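Side-chain contacts in putative uncharacterized protein (Staphylococcus aureus subsp. aureus Mu50, PDB 3FYM), which is of unknown function but probably binds DNA through the helix-turn-helix domain in the N-terminal soluble part of a putative membrane protein: residues M32-H35 with I36-E40; N62-P65 with N66-I69; Q70-Q73 with D74-P77. All blocks are in the same frame, centred on the assembly; numbering follows the deposited sequence.

Contact 1. Residues M32-H35 with I36-E40; sequences MLVH and IENNE. With ZN (zinc ion), chain B.
His35 and Glu40 meet where helix 30-37 ends and the chain turns away. ND1 of His35 donates to OE1 of Glu40 over 2.8 Å, and the bond is nearly straight at 173°. The acceptor lies in the plane of the imidazole, at its edge. The carboxylate is turned 57° from the ring and receives the N-H on its anti side, somewhat out of its own plane. The helix end brings the two together. Asn39, with positive phi, is the C-prime residue of a Schellman motif, in which Glu40 N bonds to His35 O at 2.8 Å and Asn39 N to Ile36 O at 3.0 Å.

The tightly packed side belongs to Ile36 and Leu33. Ile36 N bonds to Met32 O at 2.9 Å. Phe53 and Ile54 of helix 50-60 and Leu8 of helix 4-14 cover Ile36. Leu33 packs on Leu19 and Leu22 of helix 19-26 and on Tyr57. The CG of Glu37 passes 3.3 Å from Leu33 O, and its carboxylate reaches Arg12 and Tyr57. Val34 and Asn38 form the looser side. They lie side by side and point the same way, with Asn38 exposed.

On the far edge of the imidazole, NE2 of His35 binds the zinc ion at 2.0 Å. A water and Glu31 are further ligands. With ND1 as donor and NE2 on the metal, both ring nitrogens are engaged and the rotation of the ring is fixed. The carboxylate of Glu40 would probably polarise the ring and make NE2 a stronger ligand.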
loop_
_atom_site.group_PDB
_atom_site.type_symbol
_atom_site.label_atom_id
_atom_site.label_comp_id
_atom_site.label_asym_id
_atom_site.label_seq_id
_atom_site.Cartn_x
_atom_site.Cartn_y
_atom_site.Cartn_z
ATOM N N MET A 32 -6.666 -2.915 6.406
ATOM C CA MET A 32 -6.298 -2.851 5.014
ATOM C C MET A 32 -4.832 -2.501 4.837
ATOM O O MET A 32 -4.174 -3.028 3.949
ATOM C CB MET A 32 -7.210 -1.886 4.250
ATOM C CG MET A 32 -8.678 -2.177 4.434
ATOM S SD MET A 32 -9.090 -3.892 4.043
ATOM C CE MET A 32 -10.732 -3.989 4.805
ATOM N N LEU A 33 -4.297 -1.622 5.697
ATOM C CA LEU A 33 -2.864 -1.349 5.676
ATOM C C LEU A 33 -2.074 -2.636 5.924
ATOM O O LEU A 33 -1.062 -2.865 5.246
ATOM C CB LEU A 33 -2.495 -0.285 6.739
ATOM C CG LEU A 33 -3.078 1.107 6.466
ATOM C CD1 LEU A 33 -2.879 2.030 7.670
ATOM C CD2 LEU A 33 -2.468 1.760 5.222
ATOM N N VAL A 34 -2.471 -3.450 6.887
ATOM C CA VAL A 34 -1.782 -4.721 7.136
ATOM C C VAL A 34 -1.907 -5.637 5.976
ATOM O O VAL A 34 -0.961 -6.314 5.584
ATOM C CB VAL A 34 -2.262 -5.318 8.469
ATOM C CG1 VAL A 34 -1.694 -6.728 8.661
ATOM C CG2 VAL A 34 -1.840 -4.420 9.643
ATOM N N HIS A 35 -3.119 -5.704 5.347
ATOM C CA HIS A 35 -3.224 -6.505 4.116
ATOM C C HIS A 35 -2.229 -6.023 3.061
ATOM O O HIS A 35 -1.538 -6.863 2.451
ATOM C CB HIS A 35 -4.627 -6.527 3.557
ATOM C CG HIS A 35 -5.650 -7.251 4.358
ATOM N ND1 HIS A 35 -5.381 -8.466 4.960
ATOM C CD2 HIS A 35 -6.915 -6.998 4.643
ATOM C CE1 HIS A 35 -6.490 -8.865 5.589
ATOM N NE2 HIS A 35 -7.483 -7.997 5.417
ATOM N N ILE A 36 -2.112 -4.723 2.862
ATOM C CA ILE A 36 -1.121 -4.262 1.863
ATOM C C ILE A 36 0.284 -4.647 2.246
ATOM O O ILE A 36 1.060 -5.090 1.402
ATOM C CB ILE A 36 -1.278 -2.743 1.678
ATOM C CG1 ILE A 36 -2.693 -2.451 1.186
ATOM C CG2 ILE A 36 -0.190 -2.190 0.763
ATOM C CD1 ILE A 36 -3.188 -1.063 1.357
ATOM N N GLU A 37 0.655 -4.508 3.535
ATOM C CA GLU A 37 2.024 -4.813 3.966
ATOM C C GLU A 37 2.363 -6.282 3.707
ATOM O O GLU A 37 3.525 -6.614 3.557
ATOM C CB GLU A 37 2.239 -4.474 5.453
ATOM C CG GLU A 37 2.213 -2.988 5.700
ATOM C CD GLU A 37 2.502 -2.545 7.121
ATOM O OE1 GLU A 37 2.539 -3.364 8.042
ATOM O OE2 GLU A 37 2.676 -1.306 7.290
ATOM N N ASN A 38 1.316 -7.118 3.716
ATOM C CA ASN A 38 1.468 -8.553 3.528
ATOM C C ASN A 38 1.129 -9.001 2.115
ATOM O O ASN A 38 1.056 -10.226 1.859
ATOM C CB ASN A 38 0.663 -9.300 4.597
ATOM C CG ASN A 38 1.354 -9.030 5.937
ATOM O OD1 ASN A 38 0.984 -8.122 6.716
ATOM N ND2 ASN A 38 2.445 -9.666 6.237
ATOM N N ASN A 39 0.946 -8.078 1.181
ATOM C CA ASN A 39 0.594 -8.418 -0.215
ATOM C C ASN A 39 -0.699 -9.236 -0.288
ATOM O O ASN A 39 -0.919 -9.997 -1.232
ATOM C CB ASN A 39 1.732 -9.074 -0.987
ATOM C CG ASN A 39 2.729 -8.080 -1.595
ATOM O OD1 ASN A 39 3.209 -7.195 -0.912
ATOM N ND2 ASN A 39 3.079 -8.271 -2.850
ATOM N N GLU A 40 -1.597 -9.036 0.669
ATOM C CA GLU A 40 -2.871 -9.740 0.736
ATOM C C GLU A 40 -3.946 -8.989 -0.017
ATOM O O GLU A 40 -5.014 -8.622 0.513
ATOM C CB GLU A 40 -3.273 -9.957 2.198
ATOM C CG GLU A 40 -2.348 -10.917 2.938
ATOM C CD GLU A 40 -2.477 -10.904 4.443
ATOM O OE1 GLU A 40 -3.042 -9.966 5.029
ATOM O OE2 GLU A 40 -1.944 -11.867 5.067
HETATM ZN ZN ZN B . -9.318 -8.321 6.061
HETATM O O HOH W 1 -10.566 -8.546 4.523
#

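Contact 2. Residues N62-P65 with N66-I69; sequences NIEP and NQLI
Glu64 is the N-cap of helix 65-71, and its side chain bends over to accept from the backbone N-H groups of Asn66 and Gln67. The helix follows the Schellman motif that closes helix 50-60 at Asn62, so one helix ends and the next begins within a few residues. This junction lies in the helix-turn-helix domain.

Polar bonds come first. The carboxylate of Glu64 uses both oxygens. OE1 accepts from Asn66 N at 2.9 Å and OE2 from Gln67 N at 2.8 Å. Both N-H groups arrive on the syn side; that of Asn66 is 34° out of the carboxylate plane, that of Gln67 only 16°. CG of Glu64 is anti to the backbone N (chi1 -163°), and a bend at the second torsion folds the acid back over the helix start. Two bonds thus hold the carboxylate in place. Its negative charge faces the N-terminal end of the helix, which is probably a favourable match with the helix dipole. The main chain adds a weak bond from Leu68 N to Glu64 O.

Apolar contacts lie on the side facing the rest of the domain. CG2 of Ile63 meets CB of Leu68 at 4.0 Å, the two side chains crossing at a slant. Leu68 is buried against Val4 and Leu8 of helix 4-14, while Ile63 also touches Arg11 and Ala58. Pro65 and Ile69 lean on Arg55 of helix 50-60, and the same arginine hydrogen-bonds OD1 of Asn66.

One turn into the helix, Ile69 N bonds to Pro65 O at 2.9 Å, while CD1 of Ile69 approaches the same oxygen to 3.3 Å.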
loop_
_atom_site.group_PDB
_atom_site.type_symbol
_atom_site.label_atom_id
_atom_site.label_comp_id
_atom_site.label_asym_id
_atom_site.label_seq_id
_atom_site.Cartn_x
_atom_site.Cartn_y
_atom_site.Cartn_z
ATOM N N ASN A 62 6.839 9.180 2.077
ATOM C CA ASN A 62 7.817 9.778 1.151
ATOM C C ASN A 62 8.626 8.707 0.408
ATOM O O ASN A 62 9.856 8.646 0.232
ATOM C CB ASN A 62 8.673 10.866 1.838
ATOM C CG ASN A 62 7.905 12.142 2.174
ATOM O OD1 ASN A 62 7.649 13.050 1.311
ATOM N ND2 ASN A 62 7.583 12.254 3.453
ATOM N N ILE A 63 7.776 7.848 -0.175
ATOM C CA ILE A 63 8.202 7.009 -1.254
ATOM C C ILE A 63 7.492 7.474 -2.522
ATOM O O ILE A 63 6.266 7.564 -2.535
ATOM C CB ILE A 63 7.922 5.516 -0.981
ATOM C CG1 ILE A 63 8.766 4.992 0.190
ATOM C CG2 ILE A 63 8.171 4.668 -2.221
ATOM C CD1 ILE A 63 8.382 3.590 0.622
ATOM N N GLU A 64 8.246 7.760 -3.593
ATOM C CA GLU A 64 7.648 8.185 -4.850
ATOM C C GLU A 64 6.749 7.037 -5.364
ATOM O O GLU A 64 7.259 5.943 -5.629
ATOM C CB GLU A 64 8.715 8.589 -5.848
ATOM C CG GLU A 64 8.168 9.418 -7.010
ATOM C CD GLU A 64 7.318 8.624 -8.030
ATOM O OE1 GLU A 64 6.110 8.863 -8.232
ATOM O OE2 GLU A 64 7.779 7.624 -8.512
ATOM N N PRO A 65 5.468 7.288 -5.555
ATOM C CA PRO A 65 4.576 6.130 -5.808
ATOM C C PRO A 65 4.681 5.518 -7.165
ATOM O O PRO A 65 4.607 4.292 -7.276
ATOM C CB PRO A 65 3.180 6.720 -5.543
ATOM C CG PRO A 65 3.351 8.140 -5.807
ATOM C CD PRO A 65 4.697 8.494 -5.234
ATOM N N ASN A 66 4.751 6.298 -8.242
ATOM C CA ASN A 66 4.714 5.696 -9.559
ATOM C C ASN A 66 5.865 4.711 -9.781
ATOM O O ASN A 66 5.669 3.650 -10.356
ATOM C CB ASN A 66 4.723 6.734 -10.667
ATOM C CG ASN A 66 3.444 7.509 -10.791
ATOM O OD1 ASN A 66 2.387 7.143 -10.252
ATOM N ND2 ASN A 66 3.529 8.584 -11.547
ATOM N N GLN A 67 7.057 5.088 -9.336
ATOM C CA GLN A 67 8.175 4.183 -9.632
ATOM C C GLN A 67 8.159 2.995 -8.677
ATOM O O GLN A 67 8.610 1.939 -9.052
ATOM C CB GLN A 67 9.523 4.817 -9.790
ATOM C CG GLN A 67 10.053 5.183 -8.454
ATOM C CD GLN A 67 11.285 6.118 -8.432
ATOM O OE1 GLN A 67 11.689 6.661 -9.470
ATOM N NE2 GLN A 67 11.820 6.417 -7.285
ATOM N N LEU A 68 7.604 3.113 -7.442
ATOM C CA LEU A 68 7.400 1.931 -6.588
ATOM C C LEU A 68 6.450 0.968 -7.265
ATOM O O LEU A 68 6.718 -0.241 -7.332
ATOM C CB LEU A 68 6.839 2.389 -5.241
ATOM C CG LEU A 68 6.542 1.250 -4.247
ATOM C CD1 LEU A 68 7.846 0.659 -3.701
ATOM C CD2 LEU A 68 5.618 1.696 -3.107
ATOM N N ILE A 69 5.314 1.478 -7.723
ATOM C CA ILE A 69 4.305 0.646 -8.386
ATOM C C ILE A 69 4.907 -0.042 -9.610
ATOM O O ILE A 69 4.731 -1.235 -9.821
ATOM C CB ILE A 69 3.046 1.480 -8.668
ATOM C CG1 ILE A 69 2.365 1.879 -7.352
ATOM C CG2 ILE A 69 2.100 0.760 -9.620
ATOM C CD1 ILE A 69 1.513 3.110 -7.450
#

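Contact 3. Residues Q70-Q73 with D74-P77; sequences QAHQ and DEIP
His72 and Glu75 are joined by a side-chain hydrogen bond. ND1 of His72 donates to OE2 of Glu75 at 2.7 Å, with an N-H to acceptor angle of 167°. The oxygen lies in the imidazole plane, at the ring edge. The carboxylate stands almost perpendicular to the ring, and the N-H reaches OE2 from above the carboxylate plane. The two side chains run side by side. In Glu75, CG is anti to the carbonyl carbon (chi1 -55°) and the chain beyond is extended, which brings OE2 back beside the histidine. The other oxygen, OE1, is held by Val4 N and Asn39 ND2.

Main-chain bonds shape the chain after helix 65-71. Glu75 N donates to His72 O at 2.9 Å, and Ile76 N to Gln73 O at 3.2 Å. They close two overlapping type I beta turns, His72-Glu75 and Gln73-Ile76.

Apolar packing involves Ile76. Its CD1 lies 4.0 Å from CB of His72 and 3.6 Å from His72 O. Val4 of helix 4-14 touches both His72 and Ile76, and Ile54 of helix 50-60 also meets Ile76.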
loop_
_atom_site.group_PDB
_atom_site.type_symbol
_atom_site.label_atom_id
_atom_site.label_comp_id
_atom_site.label_asym_id
_atom_site.label_seq_id
_atom_site.Cartn_x
_atom_site.Cartn_y
_atom_site.Cartn_z
ATOM N N GLN A 70 5.649 0.732 -10.418
ATOM C CA GLN A 70 6.293 0.179 -11.608
ATOM C C GLN A 70 7.273 -0.949 -11.260
ATOM O O GLN A 70 7.341 -1.936 -11.945
ATOM C CB GLN A 70 7.028 1.336 -12.311
ATOM C CG GLN A 70 7.769 0.946 -13.531
ATOM C CD GLN A 70 8.432 2.162 -14.148
ATOM O OE1 GLN A 70 8.191 2.656 -15.286
ATOM N NE2 GLN A 70 9.366 2.612 -13.381
ATOM N N ALA A 71 8.026 -0.788 -10.178
ATOM C CA ALA A 71 9.017 -1.797 -9.790
ATOM C C ALA A 71 8.359 -3.077 -9.279
ATOM O O ALA A 71 9.016 -4.099 -9.143
ATOM C CB ALA A 71 9.928 -1.226 -8.703
ATOM N N HIS A 72 7.113 -3.021 -8.894
ATOM C CA HIS A 72 6.407 -4.124 -8.310
ATOM C C HIS A 72 5.118 -4.472 -9.061
ATOM O O HIS A 72 4.232 -5.121 -8.498
ATOM C CB HIS A 72 6.071 -3.829 -6.829
ATOM C CG HIS A 72 7.268 -3.659 -5.960
ATOM N ND1 HIS A 72 7.932 -4.733 -5.404
ATOM C CD2 HIS A 72 7.953 -2.561 -5.607
ATOM C CE1 HIS A 72 8.967 -4.267 -4.714
ATOM N NE2 HIS A 72 9.008 -2.968 -4.820
ATOM N N GLN A 73 5.031 -4.049 -10.289
ATOM C CA GLN A 73 3.739 -4.072 -11.006
ATOM C C GLN A 73 3.190 -5.472 -11.121
ATOM O O GLN A 73 1.974 -5.636 -11.115
ATOM C CB GLN A 73 3.916 -3.381 -12.317
ATOM C CG GLN A 73 4.882 -4.026 -13.248
ATOM C CD GLN A 73 5.074 -3.005 -14.389
ATOM O OE1 GLN A 73 6.131 -2.286 -14.585
ATOM N NE2 GLN A 73 4.033 -2.842 -15.195
ATOM N N ASP A 74 4.033 -6.512 -11.249
ATOM C CA ASP A 74 3.498 -7.858 -11.398
ATOM C C ASP A 74 2.856 -8.378 -10.130
ATOM O O ASP A 74 2.093 -9.351 -10.182
ATOM C CB ASP A 74 4.574 -8.842 -11.854
ATOM C CG ASP A 74 5.195 -8.458 -13.170
ATOM O OD1 ASP A 74 6.348 -8.847 -13.389
ATOM O OD2 ASP A 74 4.489 -7.824 -13.998
ATOM N N GLU A 75 3.137 -7.771 -8.964
ATOM C CA GLU A 75 2.542 -8.125 -7.709
ATOM C C GLU A 75 1.164 -7.460 -7.501
ATOM O O GLU A 75 0.350 -7.948 -6.729
ATOM C CB GLU A 75 3.402 -7.664 -6.527
ATOM C CG GLU A 75 4.833 -8.157 -6.560
ATOM C CD GLU A 75 5.693 -7.409 -5.553
ATOM O OE1 GLU A 75 5.184 -6.983 -4.490
ATOM O OE2 GLU A 75 6.899 -7.218 -5.820
ATOM N N ILE A 76 0.995 -6.290 -8.106
ATOM C CA ILE A 76 -0.069 -5.387 -7.747
ATOM C C ILE A 76 -1.223 -5.551 -8.693
ATOM O O ILE A 76 -1.051 -5.390 -9.914
ATOM C CB ILE A 76 0.421 -3.932 -7.773
ATOM C CG1 ILE A 76 1.559 -3.715 -6.770
ATOM C CG2 ILE A 76 -0.743 -2.965 -7.518
ATOM C CD1 ILE A 76 2.305 -2.422 -6.978
ATOM N N PRO A 77 -2.430 -5.836 -8.215
ATOM C CA PRO A 77 -3.593 -5.898 -9.124
ATOM C C PRO A 77 -3.885 -4.500 -9.645
ATOM O O PRO A 77 -4.222 -3.632 -8.854
ATOM C CB PRO A 77 -4.722 -6.455 -8.264
ATOM C CG PRO A 77 -4.200 -6.658 -6.927
ATOM C CD PRO A 77 -2.811 -6.124 -6.832
#

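The three contacts follow one another along the chain. Contact 1 closes helix 30-37, contact 2 opens helix 65-71, and contact 3 follows that helix into the turn beyond it. Contacts 1 and 2 lie on opposite sides of the chain's centre, their centres about 17 Å apart, and do not touch. Contact 3 touches both, its centre about 14 Å from that of contact 1 and 11 Å from that of contact 2. Its Glu75 probably hydrogen-bonds Asn39 of contact 1, and CD1 of Ile76 packs against the carbonyl oxygen of Ile69. Helices 4-14 and 50-60 supply neighbours to all three. The domain thus ties its zinc-bearing helix end to the turn after helix 65-71, which packs against those helices.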